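Local atomic coordinates of uncharacterized peptidase Lmo0363 (Listeria monocytogenes, PDB entry 3L4E), a protein that is uncharacterized but probably acts as a serine peptidase of the S51 family, similar to peptidase E. Residues Q26-T31 / K79-Y84; L5-S10 / K114-E119; E72-L77 / D103-E108; T19-N24 / F194-E199; I33-T38 / E62-T67. All coordinates share one frame; numbering follows the deposited sequence.

Interaction 1: Q26-T31 / K79-Y84; sequences QGKTVT and KNDFIY
T29 and T31 hold the strand of Q26-T31 against the start of the strand in K79-Y84, two parallel neighbours inside the mixed sheet of this S51-family α/β fold. T29 O accepts from F82 N at 3.0 Å, T31 N donates to F82 O, and Y84 N closes the run on T31 O at 2.8 Å. Thus V30 pairs with F82 on one face of the sheet and T31 with I83 on the other. On the V30 side, CG1 presses on Y84 CB at 3.6 Å while CG2 rests obliquely on the F82 ring, whose CZ also meets the CD of K28.

The turn ahead of strand 82-85, where N80 leaves helix 70-79, is held by side chains. D81 OD2 takes the backbone N of T29 at 2.9 Å on its anti lone pair, in a nearly straight bond (166°). In return D81 N donates to T29 OG1, which the first torsion (chi1 52°) tucks between the backbone N and carbonyl carbon of T29, turned to D81. Water 1 links the same hydroxyl to K79 O.

A second shell orients N80: K79 NZ donates to N80 OD1, and E61 receives both K79 NZ and N80 ND2. With its amide held this way, N80 directs ND2 to T31 OG1 at 3.0 Å, and that oxygen lies only 7° out of the amide plane.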
# COMPACT_ATOMS: atom_id res chain seq x y z
N GLN A 26 -8.64 -9.46 16.62
CA GLN A 26 -9.01 -10.87 16.55
C GLN A 26 -10.32 -11.11 15.81
O GLN A 26 -11.36 -10.56 16.19
CB GLN A 26 -9.09 -11.49 17.95
CG GLN A 26 -9.44 -12.97 17.95
CD GLN A 26 -8.29 -13.85 17.51
OE1 GLN A 26 -7.13 -13.54 17.76
NE2 GLN A 26 -8.61 -14.96 16.84
N GLY A 27 -10.26 -11.92 14.76
CA GLY A 27 -11.45 -12.29 14.01
C GLY A 27 -11.84 -11.32 12.90
O GLY A 27 -12.76 -11.61 12.13
N LYS A 28 -11.17 -10.17 12.82
CA LYS A 28 -11.48 -9.23 11.75
C LYS A 28 -10.87 -9.73 10.45
O LYS A 28 -9.92 -10.50 10.47
CB LYS A 28 -11.00 -7.82 12.10
CG LYS A 28 -11.74 -7.24 13.29
CD LYS A 28 -11.58 -5.74 13.37
CE LYS A 28 -12.62 -5.14 14.30
NZ LYS A 28 -12.62 -3.65 14.22
N THR A 29 -11.44 -9.29 9.33
CA THR A 29 -11.06 -9.82 8.03
C THR A 29 -10.34 -8.79 7.17
O THR A 29 -10.60 -7.59 7.27
CB THR A 29 -12.30 -10.28 7.26
OG1 THR A 29 -13.27 -9.22 7.25
CG2 THR A 29 -12.91 -11.49 7.95
N VAL A 30 -9.43 -9.27 6.33
CA VAL A 30 -8.60 -8.40 5.51
C VAL A 30 -8.71 -8.80 4.04
O VAL A 30 -8.50 -9.97 3.72
CB VAL A 30 -7.12 -8.51 5.93
CG1 VAL A 30 -6.22 -7.61 5.08
CG2 VAL A 30 -6.97 -8.18 7.41
N THR A 31 -9.03 -7.85 3.17
CA THR A 31 -8.86 -8.04 1.73
C THR A 31 -7.39 -7.78 1.43
O THR A 31 -6.92 -6.65 1.55
CB THR A 31 -9.73 -7.07 0.90
OG1 THR A 31 -11.11 -7.32 1.16
CG2 THR A 31 -9.47 -7.26 -0.58
N LYS A 79 -17.13 -6.49 1.81
CA LYS A 79 -17.36 -7.42 2.91
C LYS A 79 -16.35 -7.29 4.04
O LYS A 79 -16.72 -7.24 5.22
CB LYS A 79 -17.34 -8.86 2.39
CG LYS A 79 -17.58 -9.90 3.47
CD LYS A 79 -17.66 -11.31 2.89
CE LYS A 79 -16.28 -11.88 2.62
NZ LYS A 79 -15.53 -12.16 3.88
N ASN A 80 -15.07 -7.23 3.69
CA ASN A 80 -14.02 -7.33 4.70
C ASN A 80 -13.71 -6.02 5.41
O ASN A 80 -13.94 -4.93 4.87
CB ASN A 80 -12.77 -7.98 4.10
CG ASN A 80 -13.06 -9.37 3.55
OD1 ASN A 80 -13.80 -10.15 4.15
ND2 ASN A 80 -12.49 -9.68 2.39
N ASP A 81 -13.18 -6.14 6.62
CA ASP A 81 -12.98 -5.00 7.50
C ASP A 81 -11.86 -4.08 7.04
O ASP A 81 -11.99 -2.86 7.13
CB ASP A 81 -12.68 -5.50 8.91
CG ASP A 81 -13.83 -6.30 9.49
OD1 ASP A 81 -14.95 -5.75 9.57
OD2 ASP A 81 -13.62 -7.47 9.84
N PHE A 82 -10.77 -4.67 6.55
CA PHE A 82 -9.58 -3.91 6.18
C PHE A 82 -9.19 -4.19 4.74
O PHE A 82 -9.58 -5.21 4.18
CB PHE A 82 -8.39 -4.29 7.06
CG PHE A 82 -8.64 -4.17 8.54
CD1 PHE A 82 -9.51 -3.22 9.03
CD2 PHE A 82 -7.99 -5.00 9.43
CE1 PHE A 82 -9.74 -3.10 10.38
CE2 PHE A 82 -8.21 -4.89 10.79
CZ PHE A 82 -9.08 -3.94 11.27
N ILE A 83 -8.43 -3.27 4.15
CA ILE A 83 -7.83 -3.47 2.84
C ILE A 83 -6.32 -3.41 3.01
O ILE A 83 -5.81 -2.48 3.64
CB ILE A 83 -8.28 -2.36 1.84
CG1 ILE A 83 -9.80 -2.34 1.69
CG2 ILE A 83 -7.61 -2.55 0.47
CD1 ILE A 83 -10.35 -1.05 1.08
N TYR A 84 -5.60 -4.40 2.49
CA TYR A 84 -4.14 -4.44 2.61
C TYR A 84 -3.55 -4.63 1.23
O TYR A 84 -3.92 -5.55 0.51
CB TYR A 84 -3.74 -5.62 3.50
CG TYR A 84 -2.26 -5.84 3.73
CD1 TYR A 84 -1.44 -6.33 2.71
CD2 TYR A 84 -1.69 -5.62 4.98
CE1 TYR A 84 -0.08 -6.57 2.93
CE2 TYR A 84 -0.35 -5.85 5.22
CZ TYR A 84 0.45 -6.32 4.19
OH TYR A 84 1.79 -6.55 4.44
O HOH W 1 -16.06 -9.58 6.99
O HOH W 2 -12.07 -5.00 2.20

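Interaction 2: L5-S10 / K114-E119; sequences LFLTSS and KLYIGE
T8 and E119 are the last pair in a run of parallel bridges between L5-S10 and K114-E119, the parallel centre of the α/β sheet. F6 N donates to Y116 O at 2.9 Å, G118 N to F6 O, and T8 N to G118 O. E119 CB meets T8 CG2 at 4.0 Å, E119 CG lies 3.8 Å from S9 O, and OE1 comes to 3.6 Å from S10 CA and accepts from F11 N, while OE2 takes G87 N. CG anti to the backbone N (chi1 174°) and a straight chain beyond carry the carboxylate alongside S9 and S10, where T8 OG1 accepts from S10 N in an ST turn. S9 O bonds S120 OG and S9 OG bonds H161 N, S120 and H161 being the probable charge relay residues. On the other face, L5 CD2 packs on Y116 CB at 3.7 Å. Strand 115-119 is flanked by strand 82-85, strand 4-8 by strand 191-196, and F18 of helix 15-21 meets the F6 ring edge-to-face and touches L115 and I117.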
# COMPACT_ATOMS: atom_id res chain seq x y z
N LEU A 5 -5.63 5.33 7.29
CA LEU A 5 -4.57 4.70 6.51
C LEU A 5 -3.39 4.38 7.40
O LEU A 5 -3.05 5.16 8.30
CB LEU A 5 -4.08 5.62 5.40
CG LEU A 5 -5.09 6.48 4.62
CD1 LEU A 5 -4.36 7.41 3.66
CD2 LEU A 5 -6.08 5.60 3.89
N PHE A 6 -2.75 3.24 7.15
CA PHE A 6 -1.49 2.88 7.79
C PHE A 6 -0.51 2.62 6.67
O PHE A 6 -0.70 1.67 5.91
CB PHE A 6 -1.71 1.62 8.64
CG PHE A 6 -0.48 1.13 9.35
CD1 PHE A 6 -0.19 1.56 10.64
CD2 PHE A 6 0.38 0.22 8.74
CE1 PHE A 6 0.93 1.09 11.32
CE2 PHE A 6 1.51 -0.25 9.41
CZ PHE A 6 1.78 0.19 10.70
N LEU A 7 0.51 3.46 6.53
CA LEU A 7 1.47 3.34 5.43
C LEU A 7 2.82 2.86 5.95
O LEU A 7 3.29 3.32 6.99
CB LEU A 7 1.61 4.67 4.68
CG LEU A 7 0.30 5.32 4.23
CD1 LEU A 7 0.55 6.63 3.46
CD2 LEU A 7 -0.51 4.34 3.39
N THR A 8 3.45 1.96 5.21
CA THR A 8 4.68 1.32 5.67
C THR A 8 5.57 0.98 4.48
O THR A 8 5.09 0.87 3.35
CB THR A 8 4.33 0.04 6.50
OG1 THR A 8 5.53 -0.66 6.86
CG2 THR A 8 3.45 -0.90 5.70
N SER A 9 6.87 0.81 4.72
CA SER A 9 7.80 0.29 3.72
C SER A 9 7.84 -1.23 3.75
O SER A 9 8.17 -1.88 2.76
CB SER A 9 9.22 0.80 3.97
OG SER A 9 9.29 2.21 4.02
N SER A 10 7.52 -1.78 4.92
CA SER A 10 7.73 -3.19 5.19
C SER A 10 6.87 -3.59 6.37
O SER A 10 7.24 -3.38 7.52
CB SER A 10 9.21 -3.44 5.51
OG SER A 10 9.45 -4.78 5.92
N LYS A 114 -13.31 2.45 6.10
CA LYS A 114 -12.50 1.23 6.06
C LYS A 114 -11.01 1.52 6.15
O LYS A 114 -10.51 2.43 5.50
CB LYS A 114 -12.79 0.46 4.77
CG LYS A 114 -12.35 -0.99 4.80
CD LYS A 114 -13.34 -1.84 4.00
CE LYS A 114 -14.70 -1.86 4.68
NZ LYS A 114 -15.69 -2.69 3.94
N LEU A 115 -10.30 0.75 6.98
CA LEU A 115 -8.86 0.90 7.15
C LEU A 115 -8.09 0.37 5.94
O LEU A 115 -8.29 -0.77 5.53
CB LEU A 115 -8.39 0.17 8.41
CG LEU A 115 -6.88 0.08 8.64
CD1 LEU A 115 -6.27 1.46 8.76
CD2 LEU A 115 -6.56 -0.77 9.87
N TYR A 116 -7.22 1.22 5.40
CA TYR A 116 -6.34 0.87 4.29
C TYR A 116 -4.90 0.74 4.78
O TYR A 116 -4.35 1.67 5.38
CB TYR A 116 -6.43 1.95 3.20
CG TYR A 116 -5.52 1.72 2.01
CD1 TYR A 116 -5.96 1.01 0.90
CD2 TYR A 116 -4.23 2.23 1.99
CE1 TYR A 116 -5.14 0.79 -0.19
CE2 TYR A 116 -3.39 2.03 0.89
CZ TYR A 116 -3.86 1.31 -0.20
OH TYR A 116 -3.06 1.08 -1.29
N ILE A 117 -4.30 -0.43 4.54
CA ILE A 117 -2.91 -0.67 4.88
C ILE A 117 -2.12 -0.75 3.58
O ILE A 117 -2.40 -1.60 2.73
CB ILE A 117 -2.72 -1.99 5.65
CG1 ILE A 117 -3.59 -2.01 6.92
CG2 ILE A 117 -1.23 -2.21 5.97
CD1 ILE A 117 -3.78 -3.42 7.48
N GLY A 118 -1.18 0.17 3.41
CA GLY A 118 -0.41 0.21 2.17
C GLY A 118 1.07 0.00 2.39
O GLY A 118 1.70 0.79 3.10
N GLU A 119 1.61 -1.05 1.79
CA GLU A 119 3.03 -1.38 1.93
C GLU A 119 3.81 -1.06 0.67
O GLU A 119 3.51 -1.59 -0.40
CB GLU A 119 3.19 -2.87 2.22
CG GLU A 119 4.65 -3.31 2.24
CD GLU A 119 4.78 -4.80 2.44
OE1 GLU A 119 5.17 -5.20 3.55
OE2 GLU A 119 4.47 -5.57 1.51

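Interaction 3: E72-L77 / D103-E108; sequences EITTKL and DKLILE
L105 is the centre of this contact, reaching across to I73, T74 and L77. Its CB meets L77 CD1 at 3.8 Å. In one of two modelled conformers of L105, the branch ending in CD1 extends to T74 OG1 at 3.4 Å and to I73 CG2 at 4.1 Å; there CG stands anti to the carbonyl carbon (chi1 -60°), which sends the branch back toward the start of its own helix and across to T74. The polar partner of the threonine hydroxyl is in its own helix, the carbonyl O of L70.

L77 CD1 touches both L105 CB and I106 CG1, the latter at 4.1 Å; the side chains of L77 and L105 cross at about a right angle. No hydrogen bond joins the two segments, although E108 and R78 form a salt bridge close by. The two helical segments run 14° from parallel with axes 10.4 Å apart. It is plain helix-helix packing in an α/β fold, with helices 70-79 and 102-111 side by side and strands 82-85 and 115-119 following them in the chain.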
# COMPACT_ATOMS: atom_id res chain seq x y z
N GLU A 72 -16.31 -9.98 -7.93
CA GLU A 72 -15.55 -10.48 -6.79
C GLU A 72 -14.78 -9.35 -6.11
O GLU A 72 -14.67 -9.32 -4.89
CB GLU A 72 -14.59 -11.58 -7.24
CG GLU A 72 -14.09 -12.46 -6.11
CD GLU A 72 -15.21 -13.26 -5.47
OE1 GLU A 72 -15.07 -13.64 -4.29
OE2 GLU A 72 -16.23 -13.49 -6.15
N ILE A 73 -14.25 -8.44 -6.91
CA ILE A 73 -13.52 -7.29 -6.39
C ILE A 73 -14.45 -6.43 -5.54
O ILE A 73 -14.13 -6.08 -4.41
CB ILE A 73 -12.91 -6.44 -7.52
CG1 ILE A 73 -11.81 -7.23 -8.25
CG2 ILE A 73 -12.37 -5.12 -6.97
CD1 ILE A 73 -11.24 -6.50 -9.47
N THR A 74 -15.62 -6.12 -6.10
CA THR A 74 -16.61 -5.31 -5.40
C THR A 74 -17.05 -5.97 -4.09
O THR A 74 -17.09 -5.32 -3.05
CB THR A 74 -17.85 -5.05 -6.28
OG1 THR A 74 -17.45 -4.35 -7.47
CG2 THR A 74 -18.86 -4.20 -5.52
N THR A 75 -17.37 -7.25 -4.17
CA THR A 75 -17.87 -8.01 -3.03
C THR A 75 -16.86 -8.07 -1.88
O THR A 75 -17.20 -7.75 -0.74
CB THR A 75 -18.26 -9.44 -3.43
OG1 THR A 75 -19.24 -9.39 -4.48
CG2 THR A 75 -18.83 -10.20 -2.24
N LYS A 76 -15.64 -8.50 -2.18
CA LYS A 76 -14.61 -8.63 -1.16
C LYS A 76 -14.29 -7.29 -0.50
O LYS A 76 -14.23 -7.19 0.72
CB LYS A 76 -13.34 -9.27 -1.74
CG LYS A 76 -13.53 -10.73 -2.15
CD LYS A 76 -12.26 -11.34 -2.74
CE LYS A 76 -12.44 -12.84 -2.97
NZ LYS A 76 -11.25 -13.46 -3.63
N LEU A 77 -14.09 -6.26 -1.32
CA LEU A 77 -13.81 -4.94 -0.80
C LEU A 77 -14.90 -4.45 0.15
O LEU A 77 -14.61 -3.80 1.16
CB LEU A 77 -13.60 -3.93 -1.94
CG LEU A 77 -12.24 -4.04 -2.65
CD1 LEU A 77 -12.20 -3.13 -3.86
CD2 LEU A 77 -11.10 -3.72 -1.68
N ASP A 103 -9.76 1.27 -8.33
CA ASP A 103 -9.25 2.43 -7.62
C ASP A 103 -10.41 3.19 -7.00
O ASP A 103 -10.35 3.62 -5.84
CB ASP A 103 -8.41 3.33 -8.55
CG ASP A 103 -9.19 3.85 -9.76
OD1 ASP A 103 -10.15 3.20 -10.22
OD2 ASP A 103 -8.82 4.93 -10.27
N LYS A 104 -11.51 3.26 -7.74
CA LYS A 104 -12.73 3.92 -7.28
C LYS A 104 -13.36 3.21 -6.09
O LYS A 104 -13.80 3.85 -5.13
CB LYS A 104 -13.74 4.01 -8.42
CG LYS A 104 -14.53 5.31 -8.47
CD LYS A 104 -13.69 6.45 -9.05
CE LYS A 104 -12.71 7.01 -8.03
NZ LYS A 104 -11.73 7.92 -8.66
N LEU A 105 -13.40 1.88 -6.15
CA LEU A 105 -14.02 1.08 -5.09
C LEU A 105 -13.23 1.15 -3.79
O LEU A 105 -13.79 1.07 -2.70
CB LEU A 105 -14.14 -0.37 -5.55
CG LEU A 105 -14.99 -0.53 -6.81
CD1 LEU A 105 -14.99 -1.98 -7.28
CD2 LEU A 105 -16.40 -0.05 -6.55
N ILE A 106 -11.92 1.31 -3.91
CA ILE A 106 -11.06 1.44 -2.74
C ILE A 106 -11.30 2.81 -2.09
O ILE A 106 -11.47 2.91 -0.87
CB ILE A 106 -9.57 1.22 -3.08
CG1 ILE A 106 -9.35 -0.27 -3.39
CG2 ILE A 106 -8.68 1.71 -1.93
CD1 ILE A 106 -7.95 -0.63 -3.83
N LEU A 107 -11.34 3.85 -2.91
CA LEU A 107 -11.60 5.19 -2.38
C LEU A 107 -12.95 5.26 -1.66
O LEU A 107 -13.05 5.88 -0.60
CB LEU A 107 -11.54 6.24 -3.48
CG LEU A 107 -10.15 6.49 -4.07
CD1 LEU A 107 -10.24 7.48 -5.23
CD2 LEU A 107 -9.19 6.98 -2.99
N GLU A 108 -13.97 4.64 -2.24
CA GLU A 108 -15.30 4.64 -1.62
C GLU A 108 -15.28 3.95 -0.25
O GLU A 108 -15.87 4.46 0.71
CB GLU A 108 -16.35 3.96 -2.52
CG GLU A 108 -17.74 3.92 -1.89
CD GLU A 108 -18.70 2.96 -2.58
OE1 GLU A 108 -18.40 2.51 -3.71
OE2 GLU A 108 -19.76 2.67 -1.99

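Interaction 4: T19-N24 / F194-E199; sequences TEFESN and FIRGKE
The F21 ring carries the guanidinium of R196 flat on one face, a stacked cation-pi pair with centres 3.8 Å apart and planes 13° from parallel. R196 NH2 sits over the middle of the ring, while R196 NE lies near the rim, 3.3 Å from F21 CE1. At the ring edge, in its plane, comes I195 O. The F21-F194 pair is oblique instead, with planes at 51°: F21 CD1 stands over the F194 face, 3.5 Å from F194 CG, and F21 CB also points a C-H at that ring. E20 OE2 approaches the F194 edge near CE2, its carboxylate almost perpendicular to the ring.

What fixes the guanidinium lies around its rim. R196 NH2 gives one bond to F21 O at 2.8 Å, meeting that carbonyl from above its plane, and another to E22 OE1 at 2.9 Å, a salt bridge that is nearly straight (173°). Water 3 joins R196 NE to F21 O, and water 4 joins NH1 to E22 OE1; R196 NH1 also donates to OD1 of N4. The bend of the E22 chain at chi2 brings its carboxylate round to this rim.

F21 closes helix 15-21 and E22 is the first residue past it, so one arginine grips the helix's C-terminal end. R196 itself opens the type II' turn of the hairpin joining strands 191-196 and 199-204: a helix of the α/β fold packed against the antiparallel margin of its sheet.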
# COMPACT_ATOMS: atom_id res chain seq x y z
N THR A 19 -0.35 -2.68 15.68
CA THR A 19 -1.19 -3.00 16.82
C THR A 19 -1.39 -1.80 17.75
O THR A 19 -2.39 -1.71 18.43
CB THR A 19 -0.65 -4.21 17.62
OG1 THR A 19 0.66 -3.92 18.12
CG2 THR A 19 -0.58 -5.44 16.74
N GLU A 20 -0.43 -0.87 17.76
CA GLU A 20 -0.65 0.41 18.43
C GLU A 20 -1.72 1.22 17.69
O GLU A 20 -2.57 1.84 18.30
CB GLU A 20 0.66 1.22 18.50
CG GLU A 20 0.50 2.60 19.10
CD GLU A 20 1.79 3.41 19.04
OE1 GLU A 20 2.88 2.80 18.96
OE2 GLU A 20 1.71 4.65 19.10
N PHE A 21 -1.68 1.19 16.36
CA PHE A 21 -2.61 1.95 15.53
C PHE A 21 -4.07 1.46 15.66
O PHE A 21 -5.00 2.26 15.80
CB PHE A 21 -2.14 1.89 14.08
CG PHE A 21 -2.96 2.72 13.12
CD1 PHE A 21 -2.98 4.11 13.22
CD2 PHE A 21 -3.66 2.12 12.09
CE1 PHE A 21 -3.72 4.87 12.33
CE2 PHE A 21 -4.40 2.89 11.19
CZ PHE A 21 -4.43 4.26 11.31
N GLU A 22 -4.25 0.13 15.63
CA GLU A 22 -5.58 -0.47 15.57
C GLU A 22 -5.80 -1.60 16.60
O GLU A 22 -5.03 -2.55 16.64
CB GLU A 22 -5.81 -1.02 14.16
CG GLU A 22 -7.16 -1.67 13.92
CD GLU A 22 -8.27 -0.67 13.69
OE1 GLU A 22 -7.99 0.54 13.55
OE2 GLU A 22 -9.44 -1.10 13.65
N SER A 23 -6.86 -1.50 17.41
CA SER A 23 -7.15 -2.49 18.46
C SER A 23 -8.17 -3.57 18.07
O SER A 23 -8.79 -3.50 17.00
CB SER A 23 -7.63 -1.81 19.74
OG SER A 23 -6.56 -1.12 20.36
N ASN A 24 -8.35 -4.54 18.96
CA ASN A 24 -9.34 -5.62 18.80
C ASN A 24 -9.36 -6.26 17.43
O ASN A 24 -10.40 -6.35 16.77
CB ASN A 24 -10.74 -5.13 19.18
CG ASN A 24 -10.80 -4.59 20.60
OD1 ASN A 24 -11.15 -3.43 20.82
ND2 ASN A 24 -10.46 -5.44 21.57
N PHE A 194 0.82 6.91 10.47
CA PHE A 194 -0.53 6.75 11.00
C PHE A 194 -1.37 7.89 10.45
O PHE A 194 -1.05 9.07 10.69
CB PHE A 194 -0.55 6.92 12.52
CG PHE A 194 0.13 5.81 13.31
CD1 PHE A 194 0.90 4.84 12.71
CD2 PHE A 194 0.00 5.79 14.69
CE1 PHE A 194 1.51 3.85 13.47
CE2 PHE A 194 0.61 4.81 15.45
CZ PHE A 194 1.36 3.84 14.84
N ILE A 195 -2.44 7.56 9.74
CA ILE A 195 -3.33 8.59 9.22
C ILE A 195 -4.77 8.36 9.67
O ILE A 195 -5.38 7.34 9.35
CB ILE A 195 -3.25 8.68 7.68
CG1 ILE A 195 -1.84 9.08 7.26
CG2 ILE A 195 -4.28 9.68 7.16
CD1 ILE A 195 -1.47 8.74 5.84
N ARG A 196 -5.27 9.32 10.44
CA ARG A 196 -6.66 9.34 10.89
C ARG A 196 -7.24 10.70 10.53
O ARG A 196 -7.06 11.68 11.27
CB ARG A 196 -6.74 9.10 12.40
CG ARG A 196 -6.16 7.77 12.87
CD ARG A 196 -7.17 6.64 12.75
NE ARG A 196 -6.77 5.43 13.47
CZ ARG A 196 -7.25 4.22 13.22
NH1 ARG A 196 -8.14 4.05 12.26
NH2 ARG A 196 -6.83 3.17 13.92
N GLY A 197 -7.92 10.77 9.39
CA GLY A 197 -8.40 12.04 8.89
C GLY A 197 -7.25 12.97 8.58
O GLY A 197 -6.34 12.62 7.82
N LYS A 198 -7.29 14.17 9.17
CA LYS A 198 -6.23 15.15 8.99
C LYS A 198 -5.05 14.90 9.92
O LYS A 198 -4.03 15.58 9.82
CB LYS A 198 -6.77 16.57 9.20
CG LYS A 198 -7.73 17.05 8.13
CD LYS A 198 -8.14 18.49 8.38
CE LYS A 198 -9.20 18.95 7.39
NZ LYS A 198 -9.58 20.38 7.60
N GLU A 199 -5.18 13.93 10.82
CA GLU A 199 -4.12 13.64 11.78
C GLU A 199 -3.12 12.67 11.15
O GLU A 199 -3.42 11.50 10.95
CB GLU A 199 -4.70 13.09 13.10
CG GLU A 199 -5.67 14.06 13.78
CD GLU A 199 -6.16 13.63 15.16
OE1 GLU A 199 -6.22 12.42 15.47
OE2 GLU A 199 -6.52 14.54 15.95
O HOH W 3 -4.94 5.34 15.70
O HOH W 4 -9.72 1.81 11.33

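Interaction 5: I33-T38 / E62-T67; sequences IPTAST and ELDIAT
The backbones run close where I33 and T35 pass L63 and D64, with I33 CA 3.4 Å from L63 O in a CA-H...O contact, before each chain turns off into its loop. The hydroxyl of T35 is the polar tie: OG1 donates to D64 OD1 at 2.8 Å, on the anti side and 32° out of the carboxylate plane. D64 OD1 also accepts A66 N, at 3.0 Å, from the opposite face of the carboxylate, closing an Asx turn, which probably limits the rotation of the carboxylate. D64 CG anti to the backbone N (chi1 -173°) puts the group within reach of both. T35 CG2 packs on A66 CB at 4.0 Å, and I33 CG2 packs on I65 CG1 at 3.9 Å. P34 CD rests on L63 O. As in an α/β fold, these loops lie just past the C-terminal ends of neighbouring parallel strands, 29-33 and 59-62, leading into helices 44-55 and 70-79 respectively, while F92 of helix 90-100 packs on T35 and T38.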
# COMPACT_ATOMS: atom_id res chain seq x y z
N ILE A 33 -4.35 -7.74 -1.08
CA ILE A 33 -4.11 -7.55 -2.51
C ILE A 33 -2.61 -7.62 -2.84
O ILE A 33 -1.87 -6.70 -2.53
CB ILE A 33 -4.67 -6.19 -2.98
CG1 ILE A 33 -6.19 -6.14 -2.74
CG2 ILE A 33 -4.33 -5.94 -4.45
CD1 ILE A 33 -6.78 -4.74 -2.88
N PRO A 34 -2.16 -8.75 -3.41
CA PRO A 34 -0.74 -8.95 -3.70
C PRO A 34 -0.38 -8.63 -5.16
O PRO A 34 0.72 -8.95 -5.61
CB PRO A 34 -0.56 -10.45 -3.45
CG PRO A 34 -1.87 -11.03 -3.91
CD PRO A 34 -2.93 -10.00 -3.57
N THR A 35 -1.30 -8.00 -5.87
CA THR A 35 -1.14 -7.73 -7.30
C THR A 35 0.19 -7.10 -7.71
O THR A 35 0.79 -7.48 -8.72
CB THR A 35 -2.30 -6.85 -7.79
OG1 THR A 35 -3.54 -7.49 -7.47
CG2 THR A 35 -2.21 -6.60 -9.30
N ALA A 36 0.67 -6.12 -6.94
CA ALA A 36 1.92 -5.45 -7.29
C ALA A 36 3.07 -6.44 -7.37
O ALA A 36 4.00 -6.30 -8.18
CB ALA A 36 2.23 -4.35 -6.28
N SER A 37 3.01 -7.46 -6.52
CA SER A 37 4.11 -8.42 -6.39
C SER A 37 4.14 -9.47 -7.50
O SER A 37 5.13 -10.18 -7.65
CB SER A 37 4.04 -9.13 -5.04
OG SER A 37 3.03 -10.14 -5.07
N THR A 38 3.05 -9.58 -8.26
CA THR A 38 2.92 -10.70 -9.20
C THR A 38 3.83 -10.59 -10.42
O THR A 38 4.00 -11.56 -11.16
CB THR A 38 1.46 -10.91 -9.64
OG1 THR A 38 0.99 -9.76 -10.36
CG2 THR A 38 0.56 -11.19 -8.43
N GLU A 62 -7.40 -13.35 0.04
CA GLU A 62 -6.70 -12.82 -1.12
C GLU A 62 -7.63 -12.31 -2.23
O GLU A 62 -8.67 -12.89 -2.52
CB GLU A 62 -5.72 -13.86 -1.67
CG GLU A 62 -4.74 -14.33 -0.61
CD GLU A 62 -3.39 -14.68 -1.18
OE1 GLU A 62 -3.24 -14.63 -2.42
OE2 GLU A 62 -2.48 -14.99 -0.38
N LEU A 63 -7.22 -11.20 -2.84
CA LEU A 63 -7.91 -10.61 -3.98
C LEU A 63 -6.86 -10.12 -4.96
O LEU A 63 -6.16 -9.14 -4.67
CB LEU A 63 -8.81 -9.45 -3.55
CG LEU A 63 -9.52 -8.64 -4.65
CD1 LEU A 63 -10.54 -9.51 -5.37
CD2 LEU A 63 -10.18 -7.37 -4.09
N ASP A 64 -6.71 -10.80 -6.09
CA ASP A 64 -5.79 -10.34 -7.14
C ASP A 64 -6.60 -9.55 -8.17
O ASP A 64 -7.33 -10.13 -8.98
CB ASP A 64 -5.03 -11.50 -7.78
CG ASP A 64 -3.94 -11.04 -8.75
OD1 ASP A 64 -3.80 -9.83 -8.99
OD2 ASP A 64 -3.23 -11.91 -9.29
N ILE A 65 -6.47 -8.23 -8.11
CA ILE A 65 -7.13 -7.32 -9.04
C ILE A 65 -6.87 -7.68 -10.50
O ILE A 65 -7.70 -7.42 -11.36
CB ILE A 65 -6.67 -5.87 -8.80
CG1 ILE A 65 -6.90 -5.47 -7.34
CG2 ILE A 65 -7.35 -4.91 -9.78
CD1 ILE A 65 -8.33 -5.61 -6.90
N ALA A 66 -5.71 -8.28 -10.77
CA ALA A 66 -5.31 -8.56 -12.14
C ALA A 66 -6.12 -9.69 -12.78
O ALA A 66 -6.21 -9.77 -14.00
CB ALA A 66 -3.82 -8.88 -12.21
N THR A 67 -6.72 -10.55 -11.96
CA THR A 67 -7.34 -11.77 -12.47
C THR A 67 -8.81 -11.99 -12.11
O THR A 67 -9.49 -12.78 -12.76
CB THR A 67 -6.54 -13.02 -12.03
OG1 THR A 67 -6.52 -13.09 -10.60
CG2 THR A 67 -5.12 -12.96 -12.55

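Overall arrangement
Interactions 1 and 2 are adjoining parts of one sheet: I83 O meets I117 N at 2.7 Å and I83 N meets L115 O, joining strands 82-85 and 115-119. Interaction 5 continues from interaction 1, with Y84 O 2.7 Å from I33 N. Interaction 3 packs beside interactions 1 and 5, its K76 NZ reaching E62 O at 2.9 Å. At the other side, interaction 4 meets interaction 2 through L5 O and I195 N; its centre is about 25 Å from that of interaction 5. Interaction 2 lies closest to the probable charge relay pair: the side chain of S9 is about 4 Å from that of H161, and E119 precedes S120, consistent with a nucleophile elbow.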